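Local coordinates for protein beta-1,3-glucosyltransferase (Paecilomyces sp. J18, PDB 5JVV) that probably acts as a carbohydrate-active enzyme of the glucosyltransferase type, with a two-sheet beta-sandwich as in jelly-roll folds, at residues H32-E37 against K71-E76; H83-A88 against A187-D192; H92-I97 against A287-N292; E140-D145 against K227-I232. All coordinates share one frame; numbering follows the deposited sequence.

Interaction 1 (H32-E37 against K71-E76); sequences HYVSRE and KSVRLE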
loop_
_atom_site.group_PDB
_atom_site.type_symbol
_atom_site.label_atom_id
_atom_site.label_comp_id
_atom_site.label_asym_id
_atom_site.label_seq_id
_atom_site.Cartn_x
_atom_site.Cartn_y
_atom_site.Cartn_z
ATOM N N HIS A 32 -5.391 -14.787 -6.634
ATOM C CA HIS A 32 -6.227 -14.851 -7.818
ATOM C C HIS A 32 -6.967 -13.524 -7.898
ATOM O O HIS A 32 -8.003 -13.328 -7.257
ATOM C CB HIS A 32 -7.203 -16.019 -7.701
ATOM C CG HIS A 32 -7.951 -16.335 -8.963
ATOM N ND1 HIS A 32 -7.952 -15.512 -10.067
ATOM C CD2 HIS A 32 -8.719 -17.404 -9.288
ATOM C CE1 HIS A 32 -8.693 -16.056 -11.017
ATOM N NE2 HIS A 32 -9.169 -17.202 -10.572
ATOM N N TYR A 33 -6.418 -12.606 -8.676
ATOM C CA TYR A 33 -7.026 -11.295 -8.829
ATOM C C TYR A 33 -8.257 -11.426 -9.722
ATOM O O TYR A 33 -8.183 -12.012 -10.811
ATOM C CB TYR A 33 -6.022 -10.341 -9.447
ATOM C CG TYR A 33 -5.015 -9.761 -8.476
ATOM C CD1 TYR A 33 -5.386 -9.363 -7.193
ATOM C CD2 TYR A 33 -3.691 -9.589 -8.856
ATOM C CE1 TYR A 33 -4.450 -8.801 -6.322
ATOM C CE2 TYR A 33 -2.756 -9.041 -7.992
ATOM C CZ TYR A 33 -3.145 -8.648 -6.730
ATOM O OH TYR A 33 -2.216 -8.082 -5.880
ATOM N N VAL A 34 -9.382 -10.883 -9.271
ATOM C CA VAL A 34 -10.652 -11.040 -9.995
ATOM C C VAL A 34 -11.287 -9.709 -10.404
ATOM O O VAL A 34 -10.956 -8.650 -9.867
ATOM C CB VAL A 34 -11.668 -11.872 -9.201
ATOM C CG1 VAL A 34 -11.122 -13.275 -8.957
ATOM C CG2 VAL A 34 -12.014 -11.184 -7.880
ATOM N N SER A 35 -12.205 -9.776 -11.368
ATOM C CA SER A 35 -12.885 -8.590 -11.878
ATOM C C SER A 35 -13.826 -8.037 -10.829
ATOM O O SER A 35 -14.144 -8.719 -9.846
ATOM C CB SER A 35 -13.677 -8.923 -13.136
ATOM O OG SER A 35 -14.751 -9.798 -12.827
ATOM N N ARG A 36 -14.269 -6.801 -11.029
ATOM C CA ARG A 36 -15.182 -6.170 -10.079
ATOM C C ARG A 36 -16.494 -6.934 -9.888
ATOM O O ARG A 36 -16.929 -7.129 -8.753
ATOM C CB ARG A 36 -15.451 -4.713 -10.460
ATOM C CG ARG A 36 -16.470 -4.021 -9.561
ATOM C CD ARG A 36 -16.512 -2.536 -9.841
ATOM N NE ARG A 36 -17.620 -1.886 -9.147
ATOM C CZ ARG A 36 -17.952 -0.610 -9.312
ATOM N NH1 ARG A 36 -18.983 -0.101 -8.648
ATOM N NH2 ARG A 36 -17.263 0.148 -10.154
ATOM N N GLU A 37 -17.125 -7.378 -10.973
ATOM C CA GLU A 37 -18.397 -8.094 -10.825
ATOM C C GLU A 37 -18.229 -9.425 -10.081
ATOM O O GLU A 37 -19.113 -9.823 -9.314
ATOM C CB GLU A 37 -19.117 -8.275 -12.170
ATOM C CG GLU A 37 -18.454 -9.240 -13.127
ATOM C CD GLU A 37 -17.343 -8.619 -13.964
ATOM O OE1 GLU A 37 -17.097 -7.387 -13.865
ATOM O OE2 GLU A 37 -16.706 -9.385 -14.727
ATOM N N LYS A 71 -8.344 -15.589 -3.662
ATOM C CA LYS A 71 -8.940 -14.459 -4.377
ATOM C C LYS A 71 -8.800 -13.131 -3.663
ATOM O O LYS A 71 -8.961 -13.028 -2.445
ATOM C CB LYS A 71 -10.413 -14.725 -4.679
ATOM C CG LYS A 71 -10.599 -15.763 -5.767
ATOM C CD LYS A 71 -12.026 -16.252 -5.784
ATOM C CE LYS A 71 -12.224 -17.267 -6.882
ATOM N NZ LYS A 71 -13.618 -17.808 -6.835
ATOM N N SER A 72 -8.525 -12.104 -4.454
ATOM C CA SER A 72 -8.301 -10.766 -3.948
ATOM C C SER A 72 -8.563 -9.810 -5.105
ATOM O O SER A 72 -8.993 -10.234 -6.191
ATOM C CB SER A 72 -6.859 -10.640 -3.437
ATOM O OG SER A 72 -6.628 -9.395 -2.780
ATOM N N VAL A 73 -8.312 -8.530 -4.873
ATOM C CA VAL A 73 -8.448 -7.521 -5.917
ATOM C C VAL A 73 -7.254 -6.570 -5.945
ATOM O O VAL A 73 -6.505 -6.424 -4.956
ATOM C CB VAL A 73 -9.758 -6.709 -5.781
ATOM C CG1 VAL A 73 -10.973 -7.613 -6.002
ATOM C CG2 VAL A 73 -9.829 -6.000 -4.417
ATOM N N ARG A 74 -7.064 -5.947 -7.104
ATOM C CA ARG A 74 -6.014 -4.968 -7.298
ATOM C C ARG A 74 -6.629 -3.855 -8.132
ATOM O O ARG A 74 -6.984 -4.054 -9.302
ATOM C CB ARG A 74 -4.794 -5.607 -7.988
ATOM C CG ARG A 74 -3.790 -4.604 -8.527
ATOM C CD ARG A 74 -2.455 -5.256 -8.878
ATOM N NE ARG A 74 -1.673 -4.422 -9.796
ATOM C CZ ARG A 74 -0.361 -4.539 -9.998
ATOM N NH1 ARG A 74 0.344 -5.423 -9.313
ATOM N NH2 ARG A 74 0.250 -3.747 -10.871
ATOM N N LEU A 75 -6.805 -2.700 -7.502
ATOM C CA LEU A 75 -7.453 -1.553 -8.127
ATOM C C LEU A 75 -6.393 -0.557 -8.584
ATOM O O LEU A 75 -5.517 -0.193 -7.810
ATOM C CB LEU A 75 -8.393 -0.881 -7.127
ATOM C CG LEU A 75 -9.787 -1.496 -6.977
ATOM C CD1 LEU A 75 -9.713 -2.931 -6.480
ATOM C CD2 LEU A 75 -10.660 -0.650 -6.051
ATOM N N GLU A 76 -6.477 -0.136 -9.844
ATOM C CA GLU A 76 -5.528 0.808 -10.423
ATOM C C GLU A 76 -6.316 2.000 -10.952
ATOM O O GLU A 76 -7.247 1.825 -11.730
ATOM C CB GLU A 76 -4.719 0.145 -11.546
ATOM C CG GLU A 76 -3.956 -1.093 -11.090
ATOM C CD GLU A 76 -3.193 -1.775 -12.203
ATOM O OE1 GLU A 76 -3.384 -1.399 -13.379
ATOM O OE2 GLU A 76 -2.401 -2.690 -11.900
HETATM O O HOH W 1 0.162 -7.185 -6.977
HETATM O O HOH W 2 -8.806 -6.997 -9.188
#

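Interaction 2 (H83-A88 against A187-D192); sequences HGLVIA and AMQWTD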
loop_
_atom_site.group_PDB
_atom_site.type_symbol
_atom_site.label_atom_id
_atom_site.label_comp_id
_atom_site.label_asym_id
_atom_site.label_seq_id
_atom_site.Cartn_x
_atom_site.Cartn_y
_atom_site.Cartn_z
ATOM N N HIS A 83 2.360 15.159 -9.592
ATOM C CA HIS A 83 2.644 16.091 -8.497
ATOM C C HIS A 83 1.372 16.386 -7.697
ATOM O O HIS A 83 0.321 15.793 -7.949
ATOM C CB HIS A 83 3.293 17.382 -9.005
ATOM C CG HIS A 83 4.653 17.185 -9.608
ATOM N ND1 HIS A 83 4.935 16.187 -10.515
ATOM C CD2 HIS A 83 5.805 17.877 -9.439
ATOM C CE1 HIS A 83 6.207 16.264 -10.871
ATOM N NE2 HIS A 83 6.757 17.278 -10.234
ATOM N N GLY A 84 1.471 17.274 -6.715
ATOM C CA GLY A 84 0.317 17.665 -5.920
ATOM C C GLY A 84 0.219 16.914 -4.605
ATOM O O GLY A 84 1.224 16.433 -4.073
ATOM N N LEU A 85 -1.000 16.807 -4.077
ATOM C CA LEU A 85 -1.227 16.084 -2.831
ATOM C C LEU A 85 -2.164 14.916 -3.046
ATOM O O LEU A 85 -3.115 15.007 -3.825
ATOM C CB LEU A 85 -1.869 16.987 -1.781
ATOM C CG LEU A 85 -1.211 18.269 -1.318
ATOM C CD1 LEU A 85 -2.066 18.847 -0.199
ATOM C CD2 LEU A 85 0.197 17.991 -0.828
ATOM N N VAL A 86 -1.904 13.822 -2.340
ATOM C CA VAL A 86 -2.827 12.698 -2.284
ATOM C C VAL A 86 -3.171 12.456 -0.816
ATOM O O VAL A 86 -2.279 12.333 0.020
ATOM C CB VAL A 86 -2.205 11.435 -2.884
ATOM C CG1 VAL A 86 -3.137 10.238 -2.694
ATOM C CG2 VAL A 86 -1.897 11.647 -4.357
ATOM N N ILE A 87 -4.464 12.406 -0.505
ATOM C CA ILE A 87 -4.914 12.177 0.864
ATOM C C ILE A 87 -5.813 10.957 0.888
ATOM O O ILE A 87 -6.870 10.955 0.262
ATOM C CB ILE A 87 -5.731 13.374 1.392
ATOM C CG1 ILE A 87 -4.947 14.678 1.208
ATOM C CG2 ILE A 87 -6.137 13.149 2.855
ATOM C CD1 ILE A 87 -3.896 14.917 2.265
ATOM N N ALA A 88 -5.394 9.911 1.592
ATOM C CA ALA A 88 -6.214 8.712 1.714
ATOM C C ALA A 88 -6.630 8.501 3.158
ATOM O O ALA A 88 -5.776 8.299 4.025
ATOM C CB ALA A 88 -5.460 7.504 1.209
ATOM N N ALA A 187 -0.912 10.664 3.741
ATOM C CA ALA A 187 -0.824 11.810 2.852
ATOM C C ALA A 187 0.501 11.803 2.110
ATOM O O ALA A 187 1.543 11.489 2.688
ATOM C CB ALA A 187 -0.970 13.110 3.635
ATOM N N MET A 188 0.456 12.161 0.831
ATOM C CA MET A 188 1.672 12.334 0.043
ATOM C C MET A 188 1.707 13.723 -0.567
ATOM O O MET A 188 0.730 14.153 -1.182
ATOM C CB MET A 188 1.737 11.302 -1.084
ATOM C CG MET A 188 2.915 11.562 -2.018
ATOM S SD MET A 188 3.200 10.290 -3.265
ATOM C CE MET A 188 1.651 10.316 -4.158
ATOM N N GLN A 189 2.830 14.421 -0.395
ATOM C CA GLN A 189 3.108 15.628 -1.165
ATOM C C GLN A 189 4.228 15.318 -2.151
ATOM O O GLN A 189 5.290 14.838 -1.755
ATOM C CB GLN A 189 3.543 16.777 -0.267
ATOM C CG GLN A 189 3.751 18.082 -1.031
ATOM C CD GLN A 189 4.345 19.182 -0.173
ATOM O OE1 GLN A 189 4.945 18.918 0.867
ATOM N NE2 GLN A 189 4.183 20.425 -0.613
ATOM N N TRP A 190 3.983 15.596 -3.428
ATOM C CA TRP A 190 4.941 15.278 -4.494
ATOM C C TRP A 190 5.291 16.561 -5.251
ATOM O O TRP A 190 4.418 17.182 -5.862
ATOM C CB TRP A 190 4.296 14.228 -5.410
ATOM C CG TRP A 190 4.969 13.893 -6.728
ATOM C CD1 TRP A 190 6.209 14.273 -7.166
ATOM C CD2 TRP A 190 4.405 13.087 -7.770
ATOM N NE1 TRP A 190 6.443 13.749 -8.421
ATOM C CE2 TRP A 190 5.347 13.025 -8.814
ATOM C CE3 TRP A 190 3.189 12.416 -7.919
ATOM C CZ2 TRP A 190 5.108 12.321 -9.992
ATOM C CZ3 TRP A 190 2.952 11.710 -9.085
ATOM C CH2 TRP A 190 3.907 11.671 -10.110
ATOM N N THR A 191 6.560 16.969 -5.177
ATOM C CA THR A 191 7.055 18.142 -5.909
ATOM C C THR A 191 8.249 17.703 -6.739
ATOM O O THR A 191 8.623 16.541 -6.679
ATOM C CB THR A 191 7.502 19.274 -4.964
ATOM O OG1 THR A 191 8.712 18.892 -4.292
ATOM C CG2 THR A 191 6.429 19.588 -3.944
ATOM N N ASP A 192 8.850 18.609 -7.505
ATOM C CA ASP A 192 10.017 18.235 -8.298
ATOM C C ASP A 192 11.115 17.703 -7.387
ATOM O O ASP A 192 11.805 16.736 -7.720
ATOM C CB ASP A 192 10.573 19.444 -9.060
ATOM C CG ASP A 192 9.856 19.708 -10.374
ATOM O OD1 ASP A 192 9.104 18.834 -10.848
ATOM O OD2 ASP A 192 10.067 20.802 -10.946
#

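Interaction 3 (H92-I97 against A287-N292); sequences HMPGSI and AYWEIN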
loop_
_atom_site.group_PDB
_atom_site.type_symbol
_atom_site.label_atom_id
_atom_site.label_comp_id
_atom_site.label_asym_id
_atom_site.label_seq_id
_atom_site.Cartn_x
_atom_site.Cartn_y
_atom_site.Cartn_z
ATOM N N HIS A 92 -9.183 0.794 7.766
ATOM C CA HIS A 92 -8.670 -0.543 8.021
ATOM C C HIS A 92 -7.793 -0.928 6.844
ATOM O O HIS A 92 -8.086 -0.565 5.701
ATOM C CB HIS A 92 -9.850 -1.523 8.137
ATOM C CG HIS A 92 -9.507 -2.859 8.727
ATOM N ND1 HIS A 92 -8.974 -3.894 7.982
ATOM C CD2 HIS A 92 -9.695 -3.355 9.973
ATOM C CE1 HIS A 92 -8.821 -4.954 8.751
ATOM N NE2 HIS A 92 -9.244 -4.657 9.968
ATOM N N MET A 93 -6.709 -1.642 7.120
ATOM C CA MET A 93 -5.878 -2.206 6.065
ATOM C C MET A 93 -5.654 -3.672 6.393
ATOM O O MET A 93 -5.979 -4.106 7.498
ATOM C CB MET A 93 -4.539 -1.470 5.942
ATOM C CG MET A 93 -3.560 -1.718 7.090
ATOM S SD MET A 93 -1.901 -1.197 6.644
ATOM C CE MET A 93 -1.532 -2.429 5.416
ATOM N N PRO A 94 -5.132 -4.454 5.436
ATOM C CA PRO A 94 -4.956 -5.869 5.787
ATOM C C PRO A 94 -4.036 -6.021 6.993
ATOM O O PRO A 94 -3.039 -5.282 7.148
ATOM C CB PRO A 94 -4.354 -6.461 4.510
ATOM C CG PRO A 94 -5.013 -5.651 3.433
ATOM C CD PRO A 94 -5.037 -4.236 3.981
ATOM N N GLY A 95 -4.409 -6.947 7.875
ATOM C CA GLY A 95 -3.748 -7.074 9.158
ATOM C C GLY A 95 -2.381 -7.720 9.110
ATOM O O GLY A 95 -1.859 -8.078 8.046
ATOM N N SER A 96 -1.795 -7.850 10.293
ATOM C CA SER A 96 -0.503 -8.494 10.446
ATOM C C SER A 96 -0.764 -9.988 10.455
ATOM O O SER A 96 -1.020 -10.582 11.501
ATOM C CB SER A 96 0.131 -8.031 11.755
ATOM O OG SER A 96 0.298 -6.616 11.724
ATOM N N ILE A 97 -0.718 -10.582 9.265
ATOM C CA ILE A 97 -1.238 -11.924 9.020
ATOM C C ILE A 97 -0.239 -12.688 8.158
ATOM O O ILE A 97 0.208 -12.172 7.143
ATOM C CB ILE A 97 -2.590 -11.849 8.268
ATOM C CG1 ILE A 97 -3.645 -11.101 9.092
ATOM C CG2 ILE A 97 -3.082 -13.247 7.889
ATOM C CD1 ILE A 97 -4.821 -10.608 8.248
ATOM N N ALA A 287 -7.829 -9.556 6.506
ATOM C CA ALA A 287 -7.014 -9.111 5.382
ATOM C C ALA A 287 -7.859 -8.294 4.414
ATOM O O ALA A 287 -8.079 -8.702 3.276
ATOM C CB ALA A 287 -6.374 -10.316 4.673
ATOM N N TYR A 288 -8.329 -7.133 4.871
ATOM C CA TYR A 288 -9.133 -6.250 4.029
ATOM C C TYR A 288 -8.786 -4.790 4.203
ATOM O O TYR A 288 -8.309 -4.376 5.257
ATOM C CB TYR A 288 -10.635 -6.449 4.280
ATOM C CG TYR A 288 -11.162 -5.982 5.625
ATOM C CD1 TYR A 288 -11.624 -4.682 5.805
ATOM C CD2 TYR A 288 -11.255 -6.863 6.695
ATOM C CE1 TYR A 288 -12.137 -4.267 7.026
ATOM C CE2 TYR A 288 -11.764 -6.463 7.918
ATOM C CZ TYR A 288 -12.201 -5.159 8.074
ATOM O OH TYR A 288 -12.715 -4.743 9.285
ATOM N N TRP A 289 -9.013 -4.024 3.144
ATOM C CA TRP A 289 -8.970 -2.567 3.210
ATOM C C TRP A 289 -10.375 -2.046 3.460
ATOM O O TRP A 289 -11.348 -2.555 2.892
ATOM C CB TRP A 289 -8.500 -1.984 1.873
ATOM C CG TRP A 289 -7.120 -2.341 1.479
ATOM C CD1 TRP A 289 -6.728 -3.427 0.751
ATOM C CD2 TRP A 289 -5.934 -1.586 1.745
ATOM N NE1 TRP A 289 -5.368 -3.409 0.565
ATOM C CE2 TRP A 289 -4.856 -2.282 1.160
ATOM C CE3 TRP A 289 -5.676 -0.390 2.428
ATOM C CZ2 TRP A 289 -3.544 -1.833 1.248
ATOM C CZ3 TRP A 289 -4.359 0.058 2.507
ATOM C CH2 TRP A 289 -3.315 -0.664 1.920
ATOM N N GLU A 290 -10.489 -1.020 4.299
ATOM C CA GLU A 290 -11.728 -0.252 4.368
ATOM C C GLU A 290 -11.311 1.185 4.178
ATOM O O GLU A 290 -10.632 1.771 5.025
ATOM C CB GLU A 290 -12.483 -0.435 5.686
ATOM C CG GLU A 290 -13.815 0.313 5.664
ATOM C CD GLU A 290 -14.733 -0.015 6.827
ATOM O OE1 GLU A 290 -14.455 -0.976 7.574
ATOM O OE2 GLU A 290 -15.742 0.704 6.989
ATOM N N ILE A 291 -11.690 1.742 3.038
ATOM C CA ILE A 291 -11.229 3.067 2.656
ATOM C C ILE A 291 -12.380 4.056 2.772
ATOM O O ILE A 291 -13.421 3.889 2.135
ATOM C CB ILE A 291 -10.675 3.053 1.216
ATOM C CG1 ILE A 291 -9.467 2.114 1.131
ATOM C CG2 ILE A 291 -10.304 4.467 0.759
ATOM C CD1 ILE A 291 -9.202 1.551 -0.264
ATOM N N ASN A 292 -12.205 5.078 3.603
ATOM C CA ASN A 292 -13.224 6.119 3.746
ATOM C C ASN A 292 -13.276 7.042 2.538
ATOM O O ASN A 292 -14.347 7.280 1.970
ATOM C CB ASN A 292 -12.982 6.946 5.009
ATOM C CG ASN A 292 -13.510 6.270 6.243
ATOM O OD1 ASN A 292 -14.557 5.617 6.208
ATOM N ND2 ASN A 292 -12.793 6.418 7.349
#

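Interaction 4 (E140-D145 against K227-I232); sequences EITSDD and KGTCDI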
loop_
_atom_site.group_PDB
_atom_site.type_symbol
_atom_site.label_atom_id
_atom_site.label_comp_id
_atom_site.label_asym_id
_atom_site.label_seq_id
_atom_site.Cartn_x
_atom_site.Cartn_y
_atom_site.Cartn_z
ATOM N N GLU A 140 19.998 9.375 -3.700
ATOM C CA GLU A 140 20.239 9.045 -2.298
ATOM C C GLU A 140 19.391 9.969 -1.437
ATOM O O GLU A 140 19.476 11.194 -1.570
ATOM C CB GLU A 140 21.722 9.240 -1.943
ATOM C CG GLU A 140 22.054 8.959 -0.471
ATOM C CD GLU A 140 23.414 9.492 -0.024
ATOM O OE1 GLU A 140 23.684 9.466 1.203
ATOM O OE2 GLU A 140 24.216 9.949 -0.876
ATOM N N ILE A 141 18.568 9.406 -0.557
ATOM C CA ILE A 141 17.780 10.241 0.351
ATOM C C ILE A 141 18.632 10.618 1.564
ATOM O O ILE A 141 19.368 9.785 2.110
ATOM C CB ILE A 141 16.442 9.583 0.774
ATOM C CG1 ILE A 141 16.655 8.191 1.383
ATOM C CG2 ILE A 141 15.518 9.446 -0.426
ATOM C CD1 ILE A 141 15.357 7.622 1.986
ATOM N N THR A 142 18.561 11.883 1.964
ATOM C CA THR A 142 19.468 12.416 2.980
ATOM C C THR A 142 18.752 13.287 4.013
ATOM O O THR A 142 19.378 14.138 4.656
ATOM C CB THR A 142 20.595 13.256 2.340
ATOM O OG1 THR A 142 20.028 14.368 1.627
ATOM C CG2 THR A 142 21.426 12.412 1.374
ATOM N N SER A 143 17.449 13.074 4.173
ATOM C CA SER A 143 16.646 13.915 5.059
ATOM C C SER A 143 16.179 13.180 6.317
ATOM O O SER A 143 15.099 13.463 6.838
ATOM C CB SER A 143 15.446 14.496 4.299
ATOM O OG SER A 143 15.881 15.423 3.313
ATOM N N ASP A 144 16.996 12.248 6.811
ATOM C CA ASP A 144 16.642 11.449 7.992
ATOM C C ASP A 144 16.484 12.318 9.248
ATOM O O ASP A 144 15.982 11.859 10.279
ATOM C CB ASP A 144 17.652 10.300 8.207
ATOM C CG ASP A 144 17.270 9.376 9.372
ATOM O OD1 ASP A 144 16.358 8.522 9.216
ATOM O OD2 ASP A 144 17.899 9.490 10.447
ATOM N N ASP A 145 16.883 13.583 9.140
ATOM C CA ASP A 145 16.783 14.532 10.244
ATOM C C ASP A 145 15.648 15.554 10.069
ATOM O O ASP A 145 15.546 16.516 10.831
ATOM C CB ASP A 145 18.126 15.239 10.450
ATOM C CG ASP A 145 19.238 14.276 10.846
ATOM O OD1 ASP A 145 19.008 13.427 11.733
ATOM O OD2 ASP A 145 20.341 14.364 10.267
ATOM N N LYS A 227 13.966 12.967 -0.145
ATOM C CA LYS A 227 14.574 14.208 -0.597
ATOM C C LYS A 227 16.070 13.994 -0.453
ATOM O O LYS A 227 16.511 13.381 0.518
ATOM C CB LYS A 227 14.089 15.353 0.294
ATOM C CG LYS A 227 14.735 16.701 0.038
ATOM C CD LYS A 227 13.970 17.781 0.814
ATOM C CE LYS A 227 14.905 18.801 1.430
ATOM N NZ LYS A 227 15.733 18.194 2.508
ATOM N N GLY A 228 16.850 14.454 -1.423
ATOM C CA GLY A 228 18.280 14.208 -1.377
ATOM C C GLY A 228 19.041 14.578 -2.628
ATOM O O GLY A 228 18.941 15.696 -3.123
ATOM N N THR A 229 19.815 13.625 -3.141
ATOM C CA THR A 229 20.836 13.925 -4.142
ATOM C C THR A 229 20.342 13.923 -5.581
ATOM O O THR A 229 21.137 14.062 -6.509
ATOM C CB THR A 229 22.023 12.954 -4.040
ATOM O OG1 THR A 229 21.600 11.624 -4.370
ATOM C CG2 THR A 229 22.602 12.969 -2.642
ATOM N N CYS A 230 19.042 13.733 -5.762
ATOM C CA CYS A 230 18.416 13.914 -7.061
ATOM C C CYS A 230 17.113 14.650 -6.828
ATOM O O CYS A 230 16.623 14.707 -5.696
ATOM C CB CYS A 230 18.118 12.569 -7.726
ATOM S SG CYS A 230 16.684 11.689 -7.031
ATOM N N ASP A 231 16.544 15.211 -7.886
ATOM C CA ASP A 231 15.192 15.740 -7.772
ATOM C C ASP A 231 14.235 14.549 -7.809
ATOM O O ASP A 231 13.845 14.080 -8.878
ATOM C CB ASP A 231 14.899 16.757 -8.883
ATOM C CG ASP A 231 15.523 18.125 -8.606
ATOM O OD1 ASP A 231 15.846 18.422 -7.435
ATOM O OD2 ASP A 231 15.683 18.909 -9.565
ATOM N N ILE A 232 13.882 14.058 -6.622
ATOM C CA ILE A 232 13.124 12.817 -6.458
ATOM C C ILE A 232 11.825 12.797 -7.275
ATOM O O ILE A 232 11.475 11.794 -7.900
ATOM C CB ILE A 232 12.794 12.595 -4.955
ATOM C CG1 ILE A 232 14.036 12.155 -4.169
ATOM C CG2 ILE A 232 11.680 11.576 -4.772
ATOM C CD1 ILE A 232 14.492 10.724 -4.451
#

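Interaction 1 (H32-E37 against K71-E76)
Arg-74 lays its CB over one face of the Tyr-33 ring, 3.7 Å from the ring centroid and only 14° off the ring normal, a CH-pi contact between an aliphatic root and a flat aromatic surface. The ring gets there because its CG stands anti to the carbonyl carbon (chi1 -81°), and its edge runs against the backbone between Ser-72 and Val-73. Arginine meets the tyrosine with CB and CD, and the guanidinium beyond them is turned 71° from the ring, while water 1 joins Tyr-33 OH to Arg-74 NH1. The extended arginine is held by Glu-76, whose OE2 takes both NE, at 2.8 Å, and NH2 in a side-on salt bridge that fixes the guanidinium plane.

The backbones pair in parallel. Ser-72 N donates to His-32 O at 3.1 Å, and Val-34 N to Ser-72 O at 3.2 Å. Beyond this point the chains part, and water 2 spans the gap from Val-34 O to Arg-74 N. On the more exposed face His-32 CB lies beside Lys-71 CG at 3.9 Å; lysine suits this partly exposed place, with an aliphatic stem for packing and an NZ that reaches Glu-42 in a salt bridge.

Phe-21 gives Arg-74 a cation-pi partner. Strand 70-77 pairs with strand 31-33 in parallel and with strands 18-20 and 240-247 antiparallel; on the last, Thr-245 O receives Ser-72 OG.

Interaction 2 (H83-A88 against A187-D192)
His-83 stacks its ring on the five-membered ring of Trp-190, offset, with centroids 4.1 Å apart and planes at 25°. This closes the end of a tight antiparallel ladder. Within the ladder Val-86 and Met-188 exchange two backbone bonds, Val-86 N to Met-188 O and Met-188 N to Val-86 O, each 2.9 Å. Their side chains run together on one face, where the thioether bends at chi3 and brings Met-188 CE to 3.8 Å from Val-86 CG2. The alternate face carries Ile-87 CD1 on Ala-187 CB, at 3.7 Å, and Leu-85 CD2 against the methylenes of Gln-189, whose amide goes on to Tyr-3 OH. Small alanine lets the isoleucine tip come in close.

Gly-84 is buried and pairs both ways with Trp-190; at its phi of +97° a CB would press against the carbonyl O of His-83. Trp-190 is buried too, its NE1 satisfied by Gly-233 O. His-83, Thr-191 and Asp-192 are partly exposed. There His-83 NE2 donates to Asp-192 OD1 at 2.9 Å, on the anti side but well out of the carboxylate plane.

Hydrogen-bonded and non-hydrogen-bonded pairs alternate in this regular ladder, part of the antiparallel sheet of what is probably a jelly-roll sandwich.

Interaction 3 (H92-I97 against A287-N292)
His-92 and Tyr-288 are brought face to face by their first torsions: the imidazole swings anti to its own backbone nitrogen (chi1 -166°), while the phenol takes the position between backbone N and carbonyl carbon (chi1 69°) and folds back over the histidine. The result is an offset stack with the planes almost parallel, 3° apart, and the centroids 3.7 Å apart. The same imidazole also grips the tyrosine's backbone, since His-92 ND1 donates to Tyr-288 O at 2.8 Å. That oxygen lies in the ring plane, although the nitrogen stands above the carbonyl plane. Histidine fits here as both a flat surface and a donor; its NE2 is hydrogen-bonded to Glu-286, which would probably stabilise a positively charged ring. Tyr-288 in turn stacks with Tyr-54.

The backbone adds a single antiparallel bridge, in which Glu-290 N donates to His-92 O at 2.8 Å and the longer return bond runs from His-92 N to Glu-290 O. Glu-290 then points its carboxylate to Ser-52.

Trp-289 turns its indole the other way. Pro-94 CD sits over the centre of the five-membered ring, 3.4 Å from its centroid, and Met-93 CB covers the six-membered ring near its rim. Proline has no N-H to bury, which suits an apolar lid. In a separate apolar contact, Ile-97 CD1 meets Ala-287 CB at 3.9 Å. Indole NE1 donates to Asp-244 O, and Pro-102 and Phe-104 touch the ring. Trp-289 thus bridges the two sheets in the interior of the sandwich, beside a loop that runs from strand 84-90 of one sheet to strand 100-107 of the other.

Interaction 4 (E140-D145 against K227-I232)
Thr-229 and Glu-140 meet beside the Cys-139 to Cys-230 disulfide, in a pair of irregular loops joined by one isolated backbone bridge. The loops follow strands 130-134 and 224-226, which belong to the two different sheets of the sandwich. Their side chains are set at a slant, the threonine presenting its hydroxyl to the backbone of the glutamate and its methyl to the glutamate stem. Thr-229 OG1 accepts from Glu-140 N at 2.8 Å, a fairly straight bond, and the hydroxyl reaches that N-H because it occupies the place between the threonine's own backbone N and carbonyl carbon (chi1 65°). The backbone answers in return: Thr-229 N donates to Glu-140 O at 2.9 Å. Two bonds in opposite senses therefore tie these residues, and a threonine serves well where one branch must bond and the other, CG2, must pack. The glutamate chain extends past this methyl, where the glutamate is partly exposed.

Between these bonds and the next lies Gly-228, which, having no side chain, can bring its CA to 3.2 Å from Glu-140 O in a CA-H...O contact. On its far side Thr-142 N donates to Lys-227 O at 2.9 Å.

Ile-141 turns its side chain inward. Its CG2 approaches Ile-232 CD1 at 4.3 Å, a light touch, while Cys-165, Val-167 and Phe-226 also touch this branched residue.

Lys-227 curls round the Ser-143 hydroxyl instead of stretching outward. Its bends at chi3 and chi4 bring NZ back to 2.9 Å from Ser-143 OG, while Lys-227 CB lies 3.5 Å from the same oxygen.

In the fold
Interactions 1, 2 and 3 are mostly buried within the beta-sandwich, whereas interaction 4 is partly buried and lies farthest from the chain centre. Interactions 2 and 3 reach the same antiparallel sheet, in which strands 84-90 and 289-297 are neighbours; interaction 1 belongs to the other, mixed sheet. All three use aromatic faces, but interaction 2 has a regular ladder where interactions 1 and 3 have short backbone pairing, and interaction 4 relies on loop backbone bonds near a disulfide. Interactions 2 and 4 touch through Asp-192 and Asp-231, whereas interactions 1 and 4, with centres about 35 Å apart, lie on opposite sides of the chain's centre.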